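Local structure of ATP-dependent DNA helicase PIF1 (7OTJ) at residues A[272-277]-A[435-440]; A[394-399]-A[423-428]; A[225-230]-A[460-465]; A[233-238]-A[247-252]. The protein unwinds DNA in the 5'-3' direction by ATP-driven translocation along a single strand, and probably resolves G-quadruplexes to maintain nuclear and mitochondrial genome stability. One frame throughout, in Å; residues are numbered along the deposited sequence.

Contact 1. Residues A[272-277]-A[435-440]; sequences PQKTQV and VLVSRI
Val437 sets its CG2 methyl between Lys274 and Val277, two side chains one helical turn apart on helix 273-279. The methyl lies 3.9 Å from CG of Lys274 and 4.1 Å from CG1 of Val277, so a lysine methylene and a valine branch share one strand methyl. The two valine side chains lie alongside, running opposite ways, and CG1 of Val277 also comes within 4.1 Å of CB of Val437. Lys274 meets the valine at a slant and lends only the inner part of its chain. Its CG stands anti to the backbone N (chi1 -166°), which lays the methylene beside Val437; a bend at chi3 then takes the amine away from the strand, where it makes a weak, long ion pair with Glu271. The contact is therefore purely apolar, although a charged residue takes part in it.

The backbones behind these groups are close, the CA atoms of Lys274 and Val437 being 6.7 Å apart. Within the helix, Val277 N bonds to Gln273 O at 3.0 Å, holding the first turn in shape. On the strand side, a classic beta bulge sets both Leu436 and Val437 opposite Thr428, at the corner of the strand.

Thr428 also touches Val277 and Val437, while Leu269 and Leu278 pack on Val437 as well. Helix 273-279 thus lies against the antiparallel sheet associated with the 2B domain, over strand 435-446, which is flanked here, from Val437 to Arg439, by strand 424-429 on one edge and strand 259-267 on the other.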
# COMPACT_ATOMS: atom_id res chain seq x y z
N PRO A 272 27.01 -3.64 -11.76
CA PRO A 272 25.73 -2.93 -11.91
C PRO A 272 24.90 -2.93 -10.62
O PRO A 272 23.80 -2.36 -10.61
CB PRO A 272 25.04 -3.72 -13.01
CG PRO A 272 25.52 -5.12 -12.79
CD PRO A 272 26.93 -5.02 -12.27
N GLN A 273 25.40 -3.60 -9.58
CA GLN A 273 24.64 -3.75 -8.34
C GLN A 273 24.12 -2.41 -7.81
O GLN A 273 23.00 -2.33 -7.31
CB GLN A 273 25.51 -4.44 -7.28
CG GLN A 273 25.58 -5.95 -7.43
CD GLN A 273 26.48 -6.39 -8.57
OE1 GLN A 273 27.46 -5.72 -8.90
NE2 GLN A 273 26.13 -7.52 -9.19
N LYS A 274 24.93 -1.35 -7.92
CA LYS A 274 24.52 -0.05 -7.41
C LYS A 274 23.39 0.54 -8.23
O LYS A 274 22.44 1.11 -7.68
CB LYS A 274 25.71 0.91 -7.39
CG LYS A 274 25.47 2.17 -6.57
CD LYS A 274 26.65 3.12 -6.69
CE LYS A 274 26.74 3.68 -8.09
NZ LYS A 274 27.95 4.53 -8.27
N THR A 275 23.46 0.40 -9.56
CA THR A 275 22.38 0.90 -10.40
C THR A 275 21.11 0.09 -10.18
O THR A 275 20.01 0.66 -10.11
CB THR A 275 22.80 0.87 -11.86
OG1 THR A 275 23.81 1.86 -12.09
CG2 THR A 275 21.61 1.12 -12.77
N GLN A 276 21.24 -1.23 -10.03
CA GLN A 276 20.05 -2.06 -9.88
C GLN A 276 19.39 -1.84 -8.53
O GLN A 276 18.17 -2.02 -8.41
CB GLN A 276 20.42 -3.53 -10.09
CG GLN A 276 20.93 -3.82 -11.50
CD GLN A 276 21.51 -5.22 -11.63
OE1 GLN A 276 21.93 -5.83 -10.64
NE2 GLN A 276 21.54 -5.73 -12.86
N VAL A 277 20.16 -1.46 -7.50
CA VAL A 277 19.56 -1.10 -6.22
C VAL A 277 18.82 0.23 -6.34
O VAL A 277 17.69 0.37 -5.85
CB VAL A 277 20.62 -1.05 -5.12
CG1 VAL A 277 20.10 -0.26 -3.92
CG2 VAL A 277 20.98 -2.44 -4.69
N VAL A 435 26.47 2.43 5.19
CA VAL A 435 25.56 2.69 4.08
C VAL A 435 26.23 2.21 2.79
O VAL A 435 27.36 2.59 2.49
CB VAL A 435 25.18 4.17 4.00
CG1 VAL A 435 26.39 5.04 4.28
CG2 VAL A 435 24.60 4.51 2.64
N LEU A 436 25.54 1.34 2.06
CA LEU A 436 26.08 0.79 0.83
C LEU A 436 25.65 1.59 -0.39
O LEU A 436 26.43 1.74 -1.34
CB LEU A 436 25.65 -0.67 0.67
CG LEU A 436 25.99 -1.62 1.84
CD1 LEU A 436 25.46 -3.02 1.59
CD2 LEU A 436 27.49 -1.66 2.10
N VAL A 437 24.44 2.15 -0.37
CA VAL A 437 23.93 3.00 -1.44
C VAL A 437 23.16 4.14 -0.79
O VAL A 437 22.46 3.94 0.21
CB VAL A 437 23.03 2.21 -2.41
CG1 VAL A 437 22.39 3.15 -3.40
CG2 VAL A 437 23.82 1.15 -3.14
N SER A 438 23.33 5.36 -1.32
CA SER A 438 22.64 6.53 -0.82
C SER A 438 22.00 7.32 -1.96
O SER A 438 22.63 7.54 -3.00
CB SER A 438 23.60 7.43 -0.04
OG SER A 438 22.93 8.58 0.46
N ARG A 439 20.76 7.76 -1.75
CA ARG A 439 20.10 8.68 -2.67
C ARG A 439 19.48 9.81 -1.87
O ARG A 439 18.72 9.57 -0.93
CB ARG A 439 19.01 7.99 -3.51
CG ARG A 439 18.09 9.01 -4.20
CD ARG A 439 17.16 8.37 -5.21
NE ARG A 439 17.88 7.91 -6.39
CZ ARG A 439 17.35 7.15 -7.34
NH1 ARG A 439 16.08 6.78 -7.30
NH2 ARG A 439 18.12 6.75 -8.35
N ILE A 440 19.80 11.04 -2.26
CA ILE A 440 19.26 12.24 -1.63
C ILE A 440 18.32 12.89 -2.62
O ILE A 440 18.71 13.20 -3.75
CB ILE A 440 20.38 13.20 -1.18
CG1 ILE A 440 21.30 12.50 -0.17
CG2 ILE A 440 19.78 14.47 -0.59
CD1 ILE A 440 22.46 13.35 0.30

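Contact 2. Residues A[394-399]-A[423-428]; sequences LMKDYK and PEQWTT
Lys396 and Asp397 reach from a type I beta turn, Leu394 to Asp397, toward Gln425 and Pro423 on the edge of the antiparallel sheet. The turn starts at the last residue of helix 389-394 and leads toward strand 404-409, and it lodges against the beginning of strand 424-429. Two side-chain pairs carry the contact, and they are set at different angles.

Lys396 and Gln425 meet at about a right angle. The glutamine runs out extended, its CG anti to the backbone N (chi1 -178°), and presents its amide end to CE of the lysine. The lysine is bent at chi2, chi3 and chi4, so that its methylene, rather than its amine, passes the amide. The amine goes on to strand 435-446, where it makes a weak hydrogen bond to Ser438 OG.

Asp397 and Pro423 run at a slant to each other. A carboxylate oxygen, OD2 of Asp397, rests 3.8 Å from CG of Pro423, a van der Waals approach to the ring carbon farthest from the proline backbone. Both Lys396 and Asp397 also touch Ile440, and Pro423 packs on Phe442, so strand 435-446 supplies a common apolar floor. A bound potassium ion lies about 4 Å from the Pro423 side chain. The contact is at the surface, away from the nucleotide site.

Inside the turn, Asp397 N bonds to Leu394 O at 2.9 Å. Just beyond it the Lys399 side chain curls back, its NZ donating to Asp397 O at 2.9 Å, with a C=O...N angle of 144° and the amine tilted 21° from the carbonyl plane.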
# COMPACT_ATOMS: atom_id res chain seq x y z
N LEU A 394 25.14 15.43 5.89
CA LEU A 394 24.84 16.82 5.54
C LEU A 394 25.84 17.37 4.53
O LEU A 394 25.48 18.23 3.72
CB LEU A 394 24.83 17.70 6.79
CG LEU A 394 23.58 17.68 7.67
CD1 LEU A 394 23.66 18.77 8.73
CD2 LEU A 394 22.33 17.84 6.82
N MET A 395 27.09 16.90 4.59
CA MET A 395 28.09 17.31 3.60
C MET A 395 27.60 17.05 2.18
O MET A 395 27.79 17.87 1.28
CB MET A 395 29.41 16.58 3.86
CG MET A 395 30.18 17.08 5.08
SD MET A 395 30.82 18.76 4.87
CE MET A 395 31.75 18.97 6.39
N LYS A 396 26.97 15.89 1.96
CA LYS A 396 26.45 15.55 0.64
C LYS A 396 25.33 16.48 0.19
O LYS A 396 25.09 16.61 -1.01
CB LYS A 396 25.98 14.10 0.63
CG LYS A 396 27.08 13.10 0.90
CD LYS A 396 26.63 12.04 1.89
CE LYS A 396 25.36 11.34 1.41
NZ LYS A 396 25.55 10.64 0.11
N ASP A 397 24.63 17.13 1.13
CA ASP A 397 23.55 18.06 0.79
C ASP A 397 24.14 19.36 0.26
O ASP A 397 24.49 20.26 1.03
CB ASP A 397 22.65 18.31 2.00
CG ASP A 397 21.81 17.10 2.38
OD1 ASP A 397 22.36 16.17 3.00
OD2 ASP A 397 20.60 17.10 2.07
N TYR A 398 24.25 19.47 -1.07
CA TYR A 398 24.62 20.74 -1.69
C TYR A 398 23.50 21.77 -1.61
O TYR A 398 23.75 22.95 -1.88
CB TYR A 398 25.03 20.52 -3.15
CG TYR A 398 26.33 19.75 -3.30
CD1 TYR A 398 27.55 20.41 -3.24
CD2 TYR A 398 26.34 18.38 -3.48
CE1 TYR A 398 28.75 19.72 -3.36
CE2 TYR A 398 27.53 17.68 -3.61
CZ TYR A 398 28.73 18.36 -3.55
OH TYR A 398 29.91 17.67 -3.68
N LYS A 399 22.27 21.34 -1.30
CA LYS A 399 21.12 22.20 -1.04
C LYS A 399 20.59 22.89 -2.30
O LYS A 399 19.83 23.86 -2.20
CB LYS A 399 21.43 23.26 0.03
CG LYS A 399 20.90 22.95 1.42
CD LYS A 399 21.76 21.94 2.16
CE LYS A 399 23.02 22.59 2.70
NZ LYS A 399 23.82 21.64 3.51
N PRO A 423 15.09 18.11 1.33
CA PRO A 423 15.54 16.81 0.81
C PRO A 423 15.80 15.81 1.93
O PRO A 423 16.16 16.18 3.05
CB PRO A 423 16.83 17.15 0.06
CG PRO A 423 17.32 18.39 0.70
CD PRO A 423 16.09 19.16 1.09
N GLU A 424 15.61 14.53 1.60
CA GLU A 424 15.79 13.43 2.54
C GLU A 424 16.74 12.41 1.94
O GLU A 424 17.03 12.43 0.74
CB GLU A 424 14.45 12.75 2.86
CG GLU A 424 13.51 13.61 3.68
CD GLU A 424 14.10 13.98 5.02
OE1 GLU A 424 14.14 15.18 5.34
OE2 GLU A 424 14.55 13.06 5.74
N GLN A 425 17.24 11.51 2.79
CA GLN A 425 18.18 10.48 2.36
C GLN A 425 17.56 9.10 2.53
O GLN A 425 17.01 8.78 3.59
CB GLN A 425 19.49 10.56 3.15
CG GLN A 425 20.53 9.54 2.70
CD GLN A 425 21.72 9.45 3.63
OE1 GLN A 425 21.64 9.78 4.81
NE2 GLN A 425 22.84 8.98 3.10
N TRP A 426 17.64 8.29 1.48
CA TRP A 426 17.30 6.88 1.51
C TRP A 426 18.59 6.07 1.36
O TRP A 426 19.40 6.37 0.48
CB TRP A 426 16.31 6.51 0.41
CG TRP A 426 14.93 7.11 0.58
CD1 TRP A 426 13.83 6.49 1.08
CD2 TRP A 426 14.53 8.44 0.24
NE1 TRP A 426 12.76 7.35 1.08
CE2 TRP A 426 13.16 8.56 0.56
CE3 TRP A 426 15.19 9.54 -0.31
CZ2 TRP A 426 12.44 9.73 0.36
CZ3 TRP A 426 14.47 10.71 -0.51
CH2 TRP A 426 13.11 10.80 -0.18
N THR A 427 18.76 5.07 2.21
CA THR A 427 20.00 4.31 2.26
C THR A 427 19.71 2.82 2.17
O THR A 427 18.75 2.34 2.79
CB THR A 427 20.79 4.59 3.54
OG1 THR A 427 20.00 4.24 4.67
CG2 THR A 427 21.18 6.06 3.62
N THR A 428 20.48 2.12 1.35
CA THR A 428 20.67 0.69 1.51
C THR A 428 21.87 0.48 2.43
O THR A 428 22.94 1.04 2.20
CB THR A 428 20.89 0.03 0.14
OG1 THR A 428 19.67 0.06 -0.60
CG2 THR A 428 21.35 -1.39 0.30

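Contact 3. Residues A[225-230]-A[460-465]; sequences LKCPEG and LSKVVV
Leu225, Cys227 and Lys462 all place their first side-chain atom beyond CB opposite the carbonyl carbon and next to the backbone N, a shared torsion that points CD1 of Leu225 and SG of Cys227 across to the segment 460-465. In Cys227 a chi1 of -57° sends SG to the lysine. Lys462 stays extended through chi3 and bends only at its end, where chi4 of -51° turns the amine aside, leaving its aliphatic stem to meet the sulfur.

The closest approach there is SG of Cys227 to CD of Lys462, 3.5 Å. CE and CG of the same lysine are farther from the sulfur, so the sulfur meets the lysine stem at its third methylene. This is a van der Waals contact, the lysine contributing methylene surface while its NZ stays 5.0 Å from SG of Cys227.

Leu225 contributes differently. Its CD1 branch is pressed against the strand backbone, lying 3.8 Å from Val463 O and 4.1 Å from Val463 N. Val463 leaves the backbone pointing away from the loop, so the leucine covers the peptide groups themselves. The backbones keep some distance, with the CA atoms of Leu225 and Val464 8.0 Å apart.

Lys462 also touches Ile231, which follows in the same loop, and Leu225 touches Gln490. The loop comes after helix 212-219 and leads into strand 234-237; it covers the start of strand 463-466, an inner strand of the four-stranded parallel sheet of the second RecA-like domain. Strands 234-237 and 489-492 flank it there, and Leu236 of the former packs on Val463.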
# COMPACT_ATOMS: atom_id res chain seq x y z
N LEU A 225 -16.01 13.29 -15.93
CA LEU A 225 -16.37 13.81 -14.62
C LEU A 225 -16.30 15.33 -14.61
O LEU A 225 -15.39 15.93 -15.19
CB LEU A 225 -15.44 13.25 -13.54
CG LEU A 225 -15.53 11.77 -13.21
CD1 LEU A 225 -14.49 11.43 -12.17
CD2 LEU A 225 -16.92 11.43 -12.72
N LYS A 226 -17.30 15.95 -13.98
CA LYS A 226 -17.31 17.39 -13.79
C LYS A 226 -17.06 17.67 -12.31
O LYS A 226 -17.82 17.23 -11.45
CB LYS A 226 -18.64 18.00 -14.25
CG LYS A 226 -18.97 17.70 -15.70
CD LYS A 226 -17.77 18.01 -16.59
CE LYS A 226 -17.97 17.53 -18.03
NZ LYS A 226 -16.75 17.72 -18.87
N CYS A 227 -15.97 18.39 -12.03
CA CYS A 227 -15.47 18.62 -10.69
C CYS A 227 -15.27 20.11 -10.44
O CYS A 227 -15.22 20.90 -11.39
CB CYS A 227 -14.14 17.87 -10.47
SG CYS A 227 -14.26 16.10 -10.75
N PRO A 228 -15.15 20.52 -9.18
CA PRO A 228 -14.79 21.91 -8.88
C PRO A 228 -13.42 22.26 -9.45
O PRO A 228 -12.67 21.41 -9.94
CB PRO A 228 -14.78 21.96 -7.35
CG PRO A 228 -15.72 20.87 -6.95
CD PRO A 228 -15.54 19.78 -7.96
N GLU A 229 -13.10 23.55 -9.38
CA GLU A 229 -11.87 24.05 -9.99
C GLU A 229 -10.64 23.39 -9.38
O GLU A 229 -9.72 22.97 -10.10
CB GLU A 229 -11.79 25.57 -9.84
CG GLU A 229 -10.73 26.23 -10.71
CD GLU A 229 -10.61 27.72 -10.44
OE1 GLU A 229 -10.44 28.10 -9.26
OE2 GLU A 229 -10.69 28.52 -11.40
N GLY A 230 -10.60 23.27 -8.05
CA GLY A 230 -9.45 22.72 -7.38
C GLY A 230 -9.51 21.24 -7.06
O GLY A 230 -8.55 20.70 -6.50
N LEU A 460 -11.40 6.47 -2.77
CA LEU A 460 -11.26 7.63 -3.65
C LEU A 460 -12.63 8.22 -3.94
O LEU A 460 -13.51 7.53 -4.49
CB LEU A 460 -10.56 7.23 -4.95
CG LEU A 460 -9.24 6.48 -4.78
CD1 LEU A 460 -8.78 5.87 -6.09
CD2 LEU A 460 -8.20 7.42 -4.23
N SER A 461 -12.82 9.49 -3.58
CA SER A 461 -14.08 10.17 -3.86
C SER A 461 -14.31 10.31 -5.36
O SER A 461 -15.36 9.93 -5.88
CB SER A 461 -14.09 11.54 -3.19
OG SER A 461 -14.28 11.42 -1.80
N LYS A 462 -13.32 10.84 -6.08
CA LYS A 462 -13.42 11.10 -7.51
C LYS A 462 -12.24 10.44 -8.20
O LYS A 462 -11.09 10.72 -7.86
CB LYS A 462 -13.47 12.60 -7.78
CG LYS A 462 -14.72 13.25 -7.19
CD LYS A 462 -14.86 14.70 -7.58
CE LYS A 462 -16.08 15.32 -6.92
NZ LYS A 462 -17.31 14.51 -7.11
N VAL A 463 -12.52 9.56 -9.16
CA VAL A 463 -11.49 8.73 -9.76
C VAL A 463 -11.92 8.35 -11.18
O VAL A 463 -13.08 8.02 -11.42
CB VAL A 463 -11.21 7.48 -8.89
CG1 VAL A 463 -12.51 6.76 -8.53
CG2 VAL A 463 -10.24 6.53 -9.58
N VAL A 464 -10.98 8.42 -12.11
CA VAL A 464 -11.17 7.90 -13.46
C VAL A 464 -10.33 6.64 -13.61
O VAL A 464 -9.12 6.66 -13.32
CB VAL A 464 -10.84 8.94 -14.55
CG1 VAL A 464 -9.57 9.70 -14.23
CG2 VAL A 464 -10.70 8.26 -15.89
N VAL A 465 -10.96 5.56 -14.04
CA VAL A 465 -10.33 4.25 -14.16
C VAL A 465 -10.22 3.91 -15.64
O VAL A 465 -11.22 3.91 -16.36
CB VAL A 465 -11.12 3.16 -13.42
CG1 VAL A 465 -10.51 1.78 -13.69
CG2 VAL A 465 -11.15 3.45 -11.93

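Contact 4. Residues A[233-238]-A[247-252]; sequences PSELYA and NSRKLN
Glu235 on strand 234-237 looks across at Lys250 on helix 240-253, the nearest CA atoms of the two backbones, those of Glu235 and Asn247, being 9.1 Å apart. The carboxylate and the amine come from opposite directions and join in a salt bridge, Lys250 NZ to Glu235 OE1 at 3.2 Å, whose hydrogen bond is weak. Glu235 is extended beyond CG, whereas Lys250 is bent at chi2 and again at chi4 (-68°), which brings its amine back to the acid.

Arg249 is a second, more distant positive charge that probably adds to the field at Glu235: OE1 of Glu235 lies at the edge of its guanidinium, 4.3 Å from NH1, too far for a salt bridge. The other carboxylate oxygen, OE2 of Glu235, lies in the plane of the Tyr237 ring at its edge, near the hydroxyl, though the modelled separation is doubtfully short.

Tyr237 also touches Glu242, Val243 and Ala246 on the helix, and Lys250 touches Trp448. Ala238, just past the strand, belongs to a potassium site. In the second RecA-like domain, strand 234-237 lies between strands 449-451 and 463-466 of the parallel sheet, and the helix that follows it is joined to the sheet partly through Glu235 and Tyr237.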
# COMPACT_ATOMS: atom_id res chain seq x y z
N PRO A 233 -9.34 14.67 -10.00
CA PRO A 233 -9.69 13.25 -9.88
C PRO A 233 -8.46 12.36 -10.03
O PRO A 233 -7.58 12.61 -10.86
CB PRO A 233 -10.68 13.02 -11.03
CG PRO A 233 -10.31 14.05 -12.05
CD PRO A 233 -9.78 15.25 -11.29
N SER A 234 -8.39 11.32 -9.20
CA SER A 234 -7.30 10.36 -9.28
C SER A 234 -7.45 9.49 -10.52
O SER A 234 -8.56 9.16 -10.94
CB SER A 234 -7.25 9.48 -8.04
OG SER A 234 -7.22 10.24 -6.85
N GLU A 235 -6.32 9.13 -11.11
CA GLU A 235 -6.29 8.29 -12.30
C GLU A 235 -5.67 6.94 -11.96
O GLU A 235 -4.53 6.88 -11.49
CB GLU A 235 -5.53 8.99 -13.43
CG GLU A 235 -6.08 10.37 -13.80
CD GLU A 235 -5.47 10.94 -15.07
OE1 GLU A 235 -5.48 12.18 -15.24
OE2 GLU A 235 -4.99 10.15 -15.91
N LEU A 236 -6.39 5.86 -12.24
CA LEU A 236 -5.91 4.50 -11.99
C LEU A 236 -5.62 3.82 -13.31
O LEU A 236 -6.43 3.86 -14.24
CB LEU A 236 -6.95 3.69 -11.21
CG LEU A 236 -7.33 4.19 -9.82
CD1 LEU A 236 -8.25 3.19 -9.13
CD2 LEU A 236 -6.08 4.45 -8.99
N TYR A 237 -4.46 3.15 -13.39
CA TYR A 237 -4.07 2.40 -14.57
C TYR A 237 -3.47 1.06 -14.14
O TYR A 237 -3.08 0.87 -12.98
CB TYR A 237 -3.05 3.15 -15.42
CG TYR A 237 -3.53 4.50 -15.90
CD1 TYR A 237 -3.34 5.63 -15.14
CD2 TYR A 237 -4.17 4.63 -17.13
CE1 TYR A 237 -3.78 6.86 -15.57
CE2 TYR A 237 -4.61 5.86 -17.57
CZ TYR A 237 -4.41 6.97 -16.78
OH TYR A 237 -4.85 8.21 -17.21
N ALA A 238 -3.40 0.14 -15.09
CA ALA A 238 -2.86 -1.18 -14.78
C ALA A 238 -1.34 -1.18 -14.75
O ALA A 238 -0.74 -1.91 -13.95
CB ALA A 238 -3.36 -2.20 -15.81
N ASN A 247 1.01 11.05 -15.49
CA ASN A 247 1.63 12.12 -14.73
C ASN A 247 2.33 13.12 -15.65
O ASN A 247 2.27 14.33 -15.41
CB ASN A 247 2.62 11.55 -13.71
CG ASN A 247 1.95 10.75 -12.61
OD1 ASN A 247 0.89 11.12 -12.12
ND2 ASN A 247 2.58 9.65 -12.23
N SER A 248 2.99 12.62 -16.70
CA SER A 248 3.72 13.51 -17.60
C SER A 248 2.78 14.45 -18.35
O SER A 248 2.99 15.67 -18.37
CB SER A 248 4.55 12.69 -18.59
OG SER A 248 5.52 11.91 -17.92
N ARG A 249 1.73 13.90 -18.98
CA ARG A 249 0.82 14.75 -19.74
C ARG A 249 0.16 15.79 -18.84
O ARG A 249 0.01 16.95 -19.24
CB ARG A 249 -0.23 13.89 -20.46
CG ARG A 249 -1.06 13.00 -19.56
CD ARG A 249 -2.00 12.12 -20.37
NE ARG A 249 -3.00 12.91 -21.09
CZ ARG A 249 -4.16 13.29 -20.58
NH1 ARG A 249 -4.51 12.98 -19.34
NH2 ARG A 249 -5.00 14.00 -21.34
N LYS A 250 -0.19 15.41 -17.61
CA LYS A 250 -0.75 16.38 -16.67
C LYS A 250 0.26 17.48 -16.35
O LYS A 250 -0.09 18.67 -16.32
CB LYS A 250 -1.20 15.68 -15.39
CG LYS A 250 -2.56 15.01 -15.48
CD LYS A 250 -3.68 16.03 -15.45
CE LYS A 250 -5.04 15.38 -15.63
NZ LYS A 250 -5.20 14.84 -17.01
N LEU A 251 1.52 17.10 -16.12
CA LEU A 251 2.55 18.10 -15.87
C LEU A 251 2.79 18.97 -17.10
O LEU A 251 2.99 20.18 -16.98
CB LEU A 251 3.85 17.42 -15.42
CG LEU A 251 4.96 18.38 -14.96
CD1 LEU A 251 4.64 18.96 -13.59
CD2 LEU A 251 6.33 17.71 -14.95
N ASN A 252 2.77 18.37 -18.30
CA ASN A 252 3.12 19.10 -19.51
C ASN A 252 2.05 20.10 -19.94
O ASN A 252 2.34 20.97 -20.77
CB ASN A 252 3.39 18.12 -20.66
CG ASN A 252 4.78 17.52 -20.60
OD1 ASN A 252 5.72 18.13 -20.10
ND2 ASN A 252 4.91 16.30 -21.13

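Overall arrangement
From the N terminus, contact 3 opens first, at 225-230, and closes last, at 460-465, so its long loop encloses the other three. Contact 4 comes next, a short local closure between strand 234-237 and the following helix. Contact 1 then opens at 272-277 and closes at 435-440, and within its span lies contact 2, 394-399 with 423-428. No two contacts cross. Contacts 3 and 4 share the four-stranded parallel sheet through neighbouring strands 463-466 and 234-237, while contacts 1 and 2 share the antiparallel sheet through strands 435-446 and 424-429. The two groups stand apart, the centres of contacts 1 and 3 being about 38 Å from each other.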